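Local atomic coordinates of chloride intracellular channel exc-4 (Caenorhabditis elegans, PDB entry 2YV9), a protein that may insert into membranes to form chloride ion channels and is required to regulate lumen size in the growing excretory canal. Residues Leu22-Ala26 with Val60-Val65; Leu195-His200 with Tyr224-Tyr229; Cys238-Gln242 with Gln263-His269. All blocks are in the same frame, centred on the assembly; numbering follows the deposited sequence.

Interaction 1 of 3, residues Leu22-Ala26 with Val60-Val65; sequences LYVKA and VKTVNV
Tyr23 lays the CD1 edge of its ring against Val63, CD1 to CG2 3.7 Å, with the methyl close to the ring plane; CG anti to the carbonyl carbon (chi1 -73°) sets this edge toward Val63. Beyond the two strands it also meets the ring of Phe74. On the other sheet face, Val24 CG2 touches two methyls of the neighbouring strand, Val60 CG1 and Thr62 CG2, each 4.0 Å away. Helix 38-52 covers this side through Trp44, Leu47 and Cys40, while the hydroxyl of Thr62 turns to the carbonyl of Ala31. Strands 19-25 and 57-63 run parallel and are joined by that helix, the beta-alpha-beta unit of the thioredoxin-like N-terminal domain. Lys61 bonds to both neighbours of Tyr23 across the strands, its N to Leu22 O (3.0 Å) and its O to Val24 N (2.9 Å). Val63 repeats the pattern two residues on, its N bonding to Val24 O, but its carbonyl meets Ala26 N at 2.7 Å with the donor tilted 35° from the carbonyl plane, where the chain leaves the strand. Lys25 NZ bends back to Ala26 O, 2.8 Å away, and forms a salt bridge with Glu250. Backbone amides thus supply the polar links between the strands, whereas side chains meet across them through carbon, so that the face carrying Leu22, Val24 and Val60 meets helix 38-52 mainly through hydrocarbon.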
ATOM      1  N   LEU A  22       5.087  -0.271  13.830  1.00 26.18           N
ATOM      2  CA  LEU A  22       5.000   0.368  12.532  1.00 26.38           C
ATOM      3  C   LEU A  22       6.386   0.739  12.058  1.00 27.66           C
ATOM      4  O   LEU A  22       7.129   1.415  12.770  1.00 25.01           O
ATOM      5  CB  LEU A  22       4.155   1.625  12.643  1.00 23.66           C
ATOM      6  CG  LEU A  22       3.905   2.300  11.296  1.00 23.77           C
ATOM      7  CD1 LEU A  22       2.951   1.488  10.430  1.00 26.90           C
ATOM      8  CD2 LEU A  22       3.316   3.663  11.569  1.00 28.54           C
ATOM      9  N   TYR A  23       6.716   0.290  10.843  1.00 27.21           N
ATOM     10  CA  TYR A  23       7.977   0.605  10.205  1.00 26.86           C
ATOM     11  C   TYR A  23       7.650   1.701   9.213  1.00 29.20           C
ATOM     12  O   TYR A  23       6.723   1.559   8.428  1.00 24.76           O
ATOM     13  CB  TYR A  23       8.526  -0.618   9.457  1.00 26.54           C
ATOM     14  CG  TYR A  23       9.076  -1.692  10.366  1.00 24.88           C
ATOM     15  CD1 TYR A  23      10.428  -1.794  10.625  1.00 47.73           C
ATOM     16  CD2 TYR A  23       8.217  -2.574  11.021  1.00 38.62           C
ATOM     17  CE1 TYR A  23      10.922  -2.775  11.469  1.00 51.08           C
ATOM     18  CE2 TYR A  23       8.709  -3.559  11.850  1.00 45.89           C
ATOM     19  CZ  TYR A  23      10.055  -3.652  12.076  1.00 42.36           C
ATOM     20  OH  TYR A  23      10.523  -4.640  12.925  1.00 48.93           O
ATOM     21  N   VAL A  24       8.387   2.792   9.273  1.00 24.11           N
ATOM     22  CA  VAL A  24       8.177   3.950   8.422  1.00 24.88           C
ATOM     23  C   VAL A  24       9.442   4.229   7.597  1.00 25.47           C
ATOM     24  O   VAL A  24      10.550   4.003   8.041  1.00 26.58           O
ATOM     25  CB  VAL A  24       7.746   5.196   9.222  1.00 25.21           C
ATOM     26  CG1 VAL A  24       6.389   4.919   9.968  1.00 21.45           C
ATOM     27  CG2 VAL A  24       8.863   5.695  10.180  1.00 28.48           C
ATOM     28  N   LYS A  25       9.243   4.787   6.408  1.00 22.52           N
ATOM     29  CA  LYS A  25      10.355   5.197   5.582  1.00 26.74           C
ATOM     30  C   LYS A  25      11.185   6.282   6.276  1.00 25.95           C
ATOM     31  O   LYS A  25      10.643   7.279   6.722  1.00 23.65           O
ATOM     32  CB  LYS A  25       9.831   5.737   4.249  1.00 24.22           C
ATOM     33  CG  LYS A  25      10.956   6.106   3.295  1.00 30.65           C
ATOM     34  CD  LYS A  25      10.538   6.968   2.095  1.00 36.22           C
ATOM     35  CE  LYS A  25      11.812   7.509   1.391  1.00 44.46           C
ATOM     36  NZ  LYS A  25      12.599   8.519   2.245  1.00 34.67           N
ATOM     37  N   ALA A  26      12.504   6.077   6.370  1.00 23.56           N
ATOM     38  CA  ALA A  26      13.403   7.038   6.980  1.00 25.71           C
ATOM     39  C   ALA A  26      13.715   8.206   6.038  1.00 23.89           C
ATOM     40  O   ALA A  26      13.675   8.079   4.805  1.00 25.21           O
ATOM     41  CB  ALA A  26      14.753   6.330   7.375  1.00 22.02           C
ATOM     42  N   VAL A  60       7.349   2.612  16.932  1.00 29.67           N
ATOM     43  CA  VAL A  60       7.629   3.022  15.581  1.00 27.04           C
ATOM     44  C   VAL A  60       9.128   2.969  15.335  1.00 29.00           C
ATOM     45  O   VAL A  60       9.898   3.445  16.172  1.00 33.90           O
ATOM     46  CB  VAL A  60       7.148   4.464  15.297  1.00 24.33           C
ATOM     47  CG1 VAL A  60       7.498   4.860  13.818  1.00 30.36           C
ATOM     48  CG2 VAL A  60       5.665   4.583  15.530  1.00 25.39           C
ATOM     49  N   LYS A  61       9.515   2.458  14.159  1.00 28.41           N
ATOM     50  CA  LYS A  61      10.920   2.315  13.754  1.00 33.52           C
ATOM     51  C   LYS A  61      11.119   2.806  12.333  1.00 29.14           C
ATOM     52  O   LYS A  61      10.296   2.520  11.473  1.00 27.54           O
ATOM     53  CB  LYS A  61      11.350   0.852  13.824  1.00 37.75           C
ATOM     54  CG  LYS A  61      11.336   0.292  15.226  1.00 45.24           C
ATOM     55  CD  LYS A  61      11.753  -1.166  15.283  1.00 55.79           C
ATOM     56  CE  LYS A  61      11.667  -1.709  16.707  1.00 67.30           C
ATOM     57  NZ  LYS A  61      12.492  -0.923  17.668  1.00 69.59           N
ATOM     58  N   THR A  62      12.220   3.524  12.103  1.00 29.58           N
ATOM     59  CA  THR A  62      12.523   4.074  10.798  1.00 25.96           C
ATOM     60  C   THR A  62      13.408   3.115  10.018  1.00 32.02           C
ATOM     61  O   THR A  62      14.282   2.471  10.585  1.00 36.87           O
ATOM     62  CB  THR A  62      13.260   5.433  10.883  1.00 41.54           C
ATOM     63  OG1 THR A  62      14.602   5.216  11.370  1.00 34.14           O
ATOM     64  CG2 THR A  62      12.471   6.478  11.774  1.00 29.56           C
ATOM     65  N   VAL A  63      13.211   3.062   8.708  1.00 30.93           N
ATOM     66  CA  VAL A  63      13.979   2.182   7.850  1.00 32.61           C
ATOM     67  C   VAL A  63      14.425   2.856   6.565  1.00 34.21           C
ATOM     68  O   VAL A  63      13.717   3.660   5.953  1.00 27.05           O
ATOM     69  CB  VAL A  63      13.144   0.914   7.517  1.00 36.38           C
ATOM     70  CG1 VAL A  63      13.810   0.094   6.437  1.00 49.81           C
ATOM     71  CG2 VAL A  63      12.940   0.086   8.759  1.00 30.61           C
ATOM     72  N   ASN A  64      15.630   2.502   6.132  1.00 33.46           N
ATOM     73  CA  ASN A  64      16.124   2.885   4.852  1.00 35.10           C
ATOM     74  C   ASN A  64      15.624   1.824   3.893  1.00 35.75           C
ATOM     75  O   ASN A  64      16.041   0.671   3.951  1.00 33.40           O
ATOM     76  CB  ASN A  64      17.655   2.915   4.922  1.00 40.87           C
ATOM     77  CG  ASN A  64      18.283   3.446   3.691  1.00 43.13           C
ATOM     78  OD1 ASN A  64      17.737   3.331   2.598  1.00 35.29           O
ATOM     79  ND2 ASN A  64      19.487   4.000   3.844  1.00 51.05           N
ATOM     80  N   VAL A  65      14.676   2.193   3.046  1.00 37.99           N
ATOM     81  CA  VAL A  65      14.070   1.242   2.125  1.00 33.14           C
ATOM     82  C   VAL A  65      15.065   0.628   1.146  1.00 43.23           C
ATOM     83  O   VAL A  65      14.758  -0.362   0.461  1.00 36.43           O
ATOM     84  CB  VAL A  65      12.933   1.890   1.301  1.00 45.80           C
ATOM     85  CG1 VAL A  65      11.798   2.360   2.222  1.00 36.80           C
ATOM     86  CG2 VAL A  65      13.474   3.037   0.444  1.00 50.27           C
TER
HETATM   87  O   HOH W   1      14.416   5.525   3.238  1.00 37.15           O

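Interaction 2 of 3, residues Leu195-His200 with Tyr224-Tyr229; sequences LMPRLH and YILTAY
Tyr224 begins the contact by pushing its ring among three side chains of helix 190-210. Met196 covers one face: its CE methyl stands 3.9 Å from the centroid of the Tyr224 ring, 20° off the normal, a CH-pi contact within a Met-aromatic pair. Leu199 comes to the ring edge in plane, CD1 to Tyr224 CD2 3.6 Å, and Leu195 CD2 lies obliquely 3.7 Å from Tyr224 CE2. With CG opposite its own backbone N (chi1 176°), the tyrosine reaches across to the other helix, where Asp192 takes up its hydroxyl in a hydrogen bond. One residue on, Ile225 adds a lighter touch, its CG1 against the same Leu199 methyl. Helices 190-210 and 219-228 belong to the all-helical C-terminal domain of the GST fold, and here their short segments cross at -103° with axes 10.1 Å apart, a separation bridged by long side chains. Leu126 of helix 117-140 and Leu168 of helix 155-178 also pack on Leu199. Thr227 sets its CG2 methyl near Met196 CE, while its hydroxyl bonds back to the carbonyl of Ala223. Ala228 is small enough to let the methionine lie alongside, with Met196 SD 3.8 Å from its CB. At Tyr229 the contact turns polar: OH meets His200 ND1 at 2.7 Å in the imidazole plane, a hydrogen bond in which either group could be the donor. The two rings stand nearly perpendicular, and His269 stacks on Tyr229 while also meeting the ring of His200.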
ATOM      1  N   LEU A 195      -5.630  14.408   5.433  1.00 18.29           N
ATOM      2  CA  LEU A 195      -5.585  15.859   5.089  1.00 16.53           C
ATOM      3  C   LEU A 195      -4.564  16.638   5.891  1.00 18.77           C
ATOM      4  O   LEU A 195      -3.944  17.531   5.361  1.00 23.66           O
ATOM      5  CB  LEU A 195      -6.979  16.480   5.360  1.00 17.68           C
ATOM      6  CG  LEU A 195      -7.146  17.921   4.907  1.00 20.20           C
ATOM      7  CD1 LEU A 195      -6.783  18.063   3.407  1.00 24.52           C
ATOM      8  CD2 LEU A 195      -8.606  18.398   5.207  1.00 20.88           C
ATOM      9  N   MET A 196      -4.421  16.391   7.201  1.00 19.25           N
ATOM     10  CA  MET A 196      -3.563  17.282   7.968  1.00 22.45           C
ATOM     11  C   MET A 196      -2.092  17.119   7.475  1.00 22.01           C
ATOM     12  O   MET A 196      -1.429  18.112   7.188  1.00 21.78           O
ATOM     13  CB  MET A 196      -3.705  17.060   9.473  1.00 22.49           C
ATOM     14  CG  MET A 196      -5.050  17.530  10.002  1.00 19.95           C
ATOM     15  SD  MET A 196      -5.197  17.069  11.779  1.00 23.59           S
ATOM     16  CE  MET A 196      -6.448  18.305  12.278  1.00 23.04           C
ATOM     17  N   PRO A 197      -1.636  15.867   7.317  1.00 18.48           N
ATOM     18  CA  PRO A 197      -0.247  15.791   6.699  1.00 17.73           C
ATOM     19  C   PRO A 197      -0.141  16.439   5.311  1.00 25.11           C
ATOM     20  O   PRO A 197       0.801  17.158   5.059  1.00 23.01           O
ATOM     21  CB  PRO A 197       0.002  14.278   6.654  1.00 21.31           C
ATOM     22  CG  PRO A 197      -0.860  13.721   7.818  1.00 24.39           C
ATOM     23  CD  PRO A 197      -2.135  14.553   7.738  1.00 22.37           C
ATOM     24  N   ARG A 198      -1.156  16.278   4.460  1.00 22.06           N
ATOM     25  CA  ARG A 198      -1.135  16.903   3.130  1.00 17.64           C
ATOM     26  C   ARG A 198      -1.070  18.444   3.237  1.00 17.68           C
ATOM     27  O   ARG A 198      -0.305  19.130   2.536  1.00 20.41           O
ATOM     28  CB  ARG A 198      -2.236  16.366   2.252  1.00 20.82           C
ATOM     29  CG  ARG A 198      -2.009  14.894   1.871  1.00 21.65           C
ATOM     30  CD  ARG A 198      -3.216  14.239   1.149  1.00 24.05           C
ATOM     31  NE  ARG A 198      -2.899  12.911   0.615  1.00 22.76           N
ATOM     32  CZ  ARG A 198      -2.584  11.861   1.365  1.00 24.77           C
ATOM     33  NH1 ARG A 198      -2.627  11.954   2.692  1.00 22.34           N
ATOM     34  NH2 ARG A 198      -2.239  10.713   0.803  1.00 26.74           N
ATOM     35  N   LEU A 199      -1.891  19.007   4.114  1.00 18.67           N
ATOM     36  CA  LEU A 199      -1.860  20.434   4.316  1.00 22.81           C
ATOM     37  C   LEU A 199      -0.500  20.915   4.782  1.00 19.93           C
ATOM     38  O   LEU A 199      -0.011  21.919   4.294  1.00 22.20           O
ATOM     39  CB  LEU A 199      -2.964  20.865   5.267  1.00 22.66           C
ATOM     40  CG  LEU A 199      -4.382  20.847   4.755  1.00 18.88           C
ATOM     41  CD1 LEU A 199      -5.417  21.103   5.915  1.00 23.05           C
ATOM     42  CD2 LEU A 199      -4.640  21.938   3.638  1.00 21.03           C
ATOM     43  N   HIS A 200       0.084  20.210   5.740  1.00 22.32           N
ATOM     44  CA  HIS A 200       1.381  20.620   6.286  1.00 21.14           C
ATOM     45  C   HIS A 200       2.455  20.501   5.214  1.00 22.00           C
ATOM     46  O   HIS A 200       3.282  21.417   5.060  1.00 22.67           O
ATOM     47  CB  HIS A 200       1.770  19.729   7.435  1.00 22.39           C
ATOM     48  CG  HIS A 200       2.995  20.197   8.140  1.00 20.79           C
ATOM     49  ND1 HIS A 200       3.109  21.444   8.732  1.00 19.94           N
ATOM     50  CD2 HIS A 200       4.200  19.598   8.295  1.00 24.60           C
ATOM     51  CE1 HIS A 200       4.328  21.569   9.232  1.00 24.89           C
ATOM     52  NE2 HIS A 200       5.007  20.470   8.978  1.00 24.17           N
ATOM     53  N   TYR A 224      -8.059  24.758  11.400  1.00 22.97           N
ATOM     54  CA  TYR A 224      -7.913  23.317  11.308  1.00 21.83           C
ATOM     55  C   TYR A 224      -6.406  22.950  11.284  1.00 20.16           C
ATOM     56  O   TYR A 224      -5.969  21.984  11.928  1.00 22.66           O
ATOM     57  CB  TYR A 224      -8.639  22.842  10.053  1.00 23.81           C
ATOM     58  CG  TYR A 224      -8.535  21.388   9.728  1.00 21.30           C
ATOM     59  CD1 TYR A 224      -9.382  20.439  10.315  1.00 21.28           C
ATOM     60  CD2 TYR A 224      -7.598  20.924   8.781  1.00 22.03           C
ATOM     61  CE1 TYR A 224      -9.262  19.141  10.043  1.00 22.93           C
ATOM     62  CE2 TYR A 224      -7.500  19.565   8.498  1.00 20.95           C
ATOM     63  CZ  TYR A 224      -8.360  18.700   9.072  1.00 20.93           C
ATOM     64  OH  TYR A 224      -8.290  17.371   8.806  1.00 20.35           O
ATOM     65  N   ILE A 225      -5.596  23.755  10.606  1.00 22.47           N
ATOM     66  CA  ILE A 225      -4.135  23.514  10.648  1.00 21.59           C
ATOM     67  C   ILE A 225      -3.636  23.725  12.099  1.00 21.80           C
ATOM     68  O   ILE A 225      -2.842  22.948  12.653  1.00 23.22           O
ATOM     69  CB  ILE A 225      -3.420  24.420   9.644  1.00 20.71           C
ATOM     70  CG1 ILE A 225      -3.801  23.984   8.208  1.00 22.72           C
ATOM     71  CG2 ILE A 225      -1.875  24.376   9.871  1.00 24.06           C
ATOM     72  CD1 ILE A 225      -3.502  25.001   7.130  1.00 20.10           C
ATOM     73  N   LEU A 226      -4.100  24.785  12.740  1.00 23.17           N
ATOM     74  CA  LEU A 226      -3.802  24.973  14.167  1.00 25.27           C
ATOM     75  C   LEU A 226      -4.225  23.774  15.011  1.00 25.33           C
ATOM     76  O   LEU A 226      -3.463  23.320  15.839  1.00 24.15           O
ATOM     77  CB  LEU A 226      -4.454  26.248  14.672  1.00 22.65           C
ATOM     78  CG  LEU A 226      -4.198  26.610  16.142  1.00 24.30           C
ATOM     79  CD1 LEU A 226      -2.728  26.554  16.602  1.00 30.68           C
ATOM     80  CD2 LEU A 226      -4.838  28.025  16.433  1.00 30.74           C
ATOM     81  N   THR A 227      -5.422  23.254  14.761  1.00 23.83           N
ATOM     82  CA  THR A 227      -5.859  22.031  15.403  1.00 23.58           C
ATOM     83  C   THR A 227      -4.822  20.930  15.180  1.00 23.25           C
ATOM     84  O   THR A 227      -4.450  20.253  16.103  1.00 23.34           O
ATOM     85  CB  THR A 227      -7.261  21.658  14.954  1.00 24.07           C
ATOM     86  OG1 THR A 227      -8.134  22.723  15.384  1.00 25.50           O
ATOM     87  CG2 THR A 227      -7.683  20.358  15.556  1.00 27.02           C
ATOM     88  N   ALA A 228      -4.318  20.795  13.960  1.00 22.67           N
ATOM     89  CA  ALA A 228      -3.283  19.787  13.689  1.00 23.65           C
ATOM     90  C   ALA A 228      -2.067  19.931  14.621  1.00 20.93           C
ATOM     91  O   ALA A 228      -1.558  18.981  15.194  1.00 24.10           O
ATOM     92  CB  ALA A 228      -2.801  19.932  12.229  1.00 21.23           C
ATOM     93  N   TYR A 229      -1.600  21.149  14.681  1.00 20.18           N
ATOM     94  CA  TYR A 229      -0.390  21.530  15.423  1.00 21.33           C
ATOM     95  C   TYR A 229      -0.629  21.467  16.931  1.00 27.14           C
ATOM     96  O   TYR A 229       0.321  21.703  17.674  1.00 26.80           O
ATOM     97  CB  TYR A 229       0.019  22.941  15.004  1.00 24.20           C
ATOM     98  CG  TYR A 229       0.394  23.110  13.552  1.00 22.50           C
ATOM     99  CD1 TYR A 229       0.745  22.001  12.746  1.00 24.19           C
ATOM    100  CD2 TYR A 229       0.571  24.379  12.994  1.00 26.67           C
ATOM    101  CE1 TYR A 229       1.150  22.192  11.400  1.00 20.73           C
ATOM    102  CE2 TYR A 229       0.992  24.542  11.683  1.00 21.27           C
ATOM    103  CZ  TYR A 229       1.266  23.431  10.899  1.00 22.43           C
ATOM    104  OH  TYR A 229       1.691  23.608   9.597  1.00 22.93           O
TER

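Interaction 3 of 3, residues Cys238-Gln242 with Gln263-His269; sequences CPADQ and QSPTKTH
Asp241 sinks its carboxylate into the loop 263-269 and makes the tight half of the contact. Its OD1 takes the amide of Thr268 (N to OD1 2.9 Å) through the syn lone pair, almost straight at 173°. Two hydroxyls converge on OD2 from opposite faces of the carboxylate plane, Thr268 OG1 at 2.6 Å and Thr266 OG1 at 2.9 Å, fixing its rotation and probably favouring its charged form. Asp241 N also donates to Thr266 O at 2.8 Å. These bonds tie the loop to the first turn of helix 241-251, whose N-cap position is Ala240, in the C-terminal half of this GST-fold protein. Gln242, its chain bent at chi2 (73°), turns its amide to the loop: OE1 accepts from Thr266 N at 2.9 Å, and NE2 donates to Thr266 OG1 and Gln263 OE1, both near its amide plane, with the Gln263 amide turned 89° to it. A leucine here would probably leave the Thr266 amide without this acceptor and the Gln263 side chain freer to turn. Toward solvent the fit is looser: Pro265 merely rests CB on Ala240 CB at 3.7 Å, and exposed Lys267 runs its CE past Cys238 O before NZ bonds to Ile235 O. At the inner end, Cys238 SG lies at the edge of the His269 ring, 4.6 Å from its centroid.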
ATOM      1  N   CYS A 238       5.020  13.818  12.884  1.00 24.50           N
ATOM      2  CA  CYS A 238       5.269  14.820  11.841  1.00 21.42           C
ATOM      3  C   CYS A 238       6.765  14.927  11.558  1.00 22.14           C
ATOM      4  O   CYS A 238       7.572  15.150  12.489  1.00 22.54           O
ATOM      5  CB  CYS A 238       4.723  16.193  12.267  1.00 25.62           C
ATOM      6  SG  CYS A 238       4.910  17.462  10.984  1.00 24.98           S
ATOM      7  N   PRO A 239       7.150  14.763  10.273  1.00 21.49           N
ATOM      8  CA  PRO A 239       8.577  14.841   9.999  1.00 21.32           C
ATOM      9  C   PRO A 239       9.081  16.243  10.094  1.00 22.97           C
ATOM     10  O   PRO A 239       8.308  17.162   9.958  1.00 23.81           O
ATOM     11  CB  PRO A 239       8.680  14.362   8.559  1.00 24.07           C
ATOM     12  CG  PRO A 239       7.413  14.696   7.973  1.00 24.74           C
ATOM     13  CD  PRO A 239       6.398  14.464   9.070  1.00 21.28           C
ATOM     14  N   ALA A 240      10.408  16.401  10.261  1.00 23.24           N
ATOM     15  CA  ALA A 240      11.019  17.731  10.235  1.00 23.56           C
ATOM     16  C   ALA A 240      10.906  18.403   8.854  1.00 23.07           C
ATOM     17  O   ALA A 240      10.818  17.726   7.791  1.00 22.90           O
ATOM     18  CB  ALA A 240      12.550  17.631  10.650  1.00 23.19           C
ATOM     19  N   ASP A 241      10.906  19.749   8.876  1.00 25.00           N
ATOM     20  CA  ASP A 241      10.813  20.531   7.663  1.00 22.17           C
ATOM     21  C   ASP A 241      11.793  20.053   6.578  1.00 22.26           C
ATOM     22  O   ASP A 241      11.450  19.915   5.395  1.00 25.24           O
ATOM     23  CB  ASP A 241      11.148  22.001   7.909  1.00 25.79           C
ATOM     24  CG  ASP A 241      10.326  22.653   9.012  1.00 26.16           C
ATOM     25  OD1 ASP A 241       9.172  22.208   9.338  1.00 24.32           O
ATOM     26  OD2 ASP A 241      10.850  23.655   9.536  1.00 30.09           O
ATOM     27  N   GLN A 242      13.034  19.803   7.007  1.00 23.64           N
ATOM     28  CA  GLN A 242      14.080  19.452   6.060  1.00 26.43           C
ATOM     29  C   GLN A 242      13.831  18.118   5.391  1.00 24.67           C
ATOM     30  O   GLN A 242      14.190  17.933   4.216  1.00 23.87           O
ATOM     31  CB  GLN A 242      15.433  19.396   6.757  1.00 28.04           C
ATOM     32  CG  GLN A 242      15.939  20.754   7.237  1.00 32.37           C
ATOM     33  CD  GLN A 242      15.208  21.277   8.435  1.00 26.31           C
ATOM     34  OE1 GLN A 242      14.620  20.525   9.224  1.00 27.66           O
ATOM     35  NE2 GLN A 242      15.290  22.582   8.628  1.00 31.98           N
ATOM     36  N   GLN A 263      21.698  21.127   7.649  1.00 59.03           N
ATOM     37  CA  GLN A 263      20.699  21.931   8.372  1.00 46.48           C
ATOM     38  C   GLN A 263      20.174  21.088   9.499  1.00 42.47           C
ATOM     39  O   GLN A 263      19.727  19.962   9.276  1.00 42.17           O
ATOM     40  CB  GLN A 263      19.504  22.342   7.506  1.00 53.21           C
ATOM     41  CG  GLN A 263      19.549  23.744   6.943  1.00 54.92           C
ATOM     42  CD  GLN A 263      18.400  23.996   5.980  1.00 61.01           C
ATOM     43  OE1 GLN A 263      17.280  23.520   6.199  1.00 50.71           O
ATOM     44  NE2 GLN A 263      18.668  24.741   4.909  1.00 58.40           N
ATOM     45  N   SER A 264      20.213  21.642  10.703  1.00 34.80           N
ATOM     46  CA  SER A 264      19.708  20.990  11.884  1.00 39.54           C
ATOM     47  C   SER A 264      18.195  20.948  11.753  1.00 33.57           C
ATOM     48  O   SER A 264      17.623  21.884  11.250  1.00 37.17           O
ATOM     49  CB  SER A 264      20.117  21.775  13.110  1.00 44.50           C
ATOM     50  OG  SER A 264      21.511  22.031  13.044  1.00 51.20           O
ATOM     51  N   PRO A 265      17.575  19.828  12.114  1.00 32.57           N
ATOM     52  CA  PRO A 265      16.142  19.643  11.818  1.00 31.48           C
ATOM     53  C   PRO A 265      15.241  20.515  12.666  1.00 33.49           C
ATOM     54  O   PRO A 265      15.446  20.633  13.887  1.00 35.14           O
ATOM     55  CB  PRO A 265      15.902  18.179  12.183  1.00 34.40           C
ATOM     56  CG  PRO A 265      16.969  17.859  13.220  1.00 42.43           C
ATOM     57  CD  PRO A 265      18.160  18.650  12.786  1.00 43.50           C
ATOM     58  N   THR A 266      14.213  21.088  12.036  1.00 31.86           N
ATOM     59  CA  THR A 266      13.243  21.922  12.752  1.00 29.36           C
ATOM     60  C   THR A 266      11.856  21.495  12.305  1.00 28.13           C
ATOM     61  O   THR A 266      11.725  20.907  11.244  1.00 27.64           O
ATOM     62  CB  THR A 266      13.412  23.403  12.395  1.00 35.81           C
ATOM     63  OG1 THR A 266      13.375  23.584  10.963  1.00 33.49           O
ATOM     64  CG2 THR A 266      14.744  23.918  12.910  1.00 38.20           C
ATOM     65  N   LYS A 267      10.831  21.808  13.103  1.00 29.91           N
ATOM     66  CA  LYS A 267       9.474  21.484  12.781  1.00 30.79           C
ATOM     67  C   LYS A 267       8.661  22.776  12.925  1.00 33.79           C
ATOM     68  O   LYS A 267       8.339  23.195  14.049  1.00 33.40           O
ATOM     69  CB  LYS A 267       8.878  20.472  13.762  1.00 33.22           C
ATOM     70  CG  LYS A 267       9.309  19.038  13.647  1.00 39.04           C
ATOM     71  CD  LYS A 267       8.274  18.154  14.360  1.00 52.22           C
ATOM     72  CE  LYS A 267       8.884  16.913  14.969  1.00 51.01           C
ATOM     73  NZ  LYS A 267       7.853  16.262  15.819  1.00 52.45           N
ATOM     74  N   THR A 268       8.344  23.396  11.801  1.00 28.29           N
ATOM     75  CA  THR A 268       7.695  24.694  11.798  1.00 27.37           C
ATOM     76  C   THR A 268       6.189  24.488  11.906  1.00 29.86           C
ATOM     77  O   THR A 268       5.546  24.129  10.933  1.00 27.89           O
ATOM     78  CB  THR A 268       8.040  25.460  10.512  1.00 32.69           C
ATOM     79  OG1 THR A 268       9.452  25.696  10.467  1.00 31.00           O
ATOM     80  CG2 THR A 268       7.316  26.783  10.447  1.00 28.79           C
ATOM     81  N   HIS A 269       5.657  24.697  13.109  1.00 30.39           N
ATOM     82  CA  HIS A 269       4.250  24.625  13.391  1.00 30.64           C
ATOM     83  C   HIS A 269       3.760  25.971  13.878  1.00 27.12           C
ATOM     84  O   HIS A 269       3.349  26.099  15.023  1.00 33.75           O
ATOM     85  CB  HIS A 269       3.994  23.569  14.472  1.00 26.92           C
ATOM     86  CG  HIS A 269       4.282  22.179  14.025  1.00 28.43           C
ATOM     87  ND1 HIS A 269       4.252  21.093  14.871  1.00 35.19           N
ATOM     88  CD2 HIS A 269       4.583  21.694  12.798  1.00 27.29           C
ATOM     89  CE1 HIS A 269       4.509  19.999  14.183  1.00 34.07           C
ATOM     90  NE2 HIS A 269       4.742  20.339  12.929  1.00 29.99           N
TER

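Interaction 1 belongs to the thioredoxin-like N-terminal domain, whereas interactions 2 and 3 lie in the helical C-terminal part. The latter two touch, although their centres are 15 Å apart: His200 CD2 lies 3.5 Å from Cys238 SG, and His200 CE1 is 3.6 Å from His269 CD2. Interaction 1 stands apart, its centre about 22 Å from interaction 2 and 17 Å from interaction 3. Helix 38-52, part of segment 38-58 predicted to span the membrane after insertion, touches all three, packing on Leu22, Val24 and Val60, on Pro197 and Arg198, and on Cys238 and Pro239. The calcium ion, bound by Gln78, Pro80 and Thr92, lies about 8 Å from the Leu22 side chain of interaction 1.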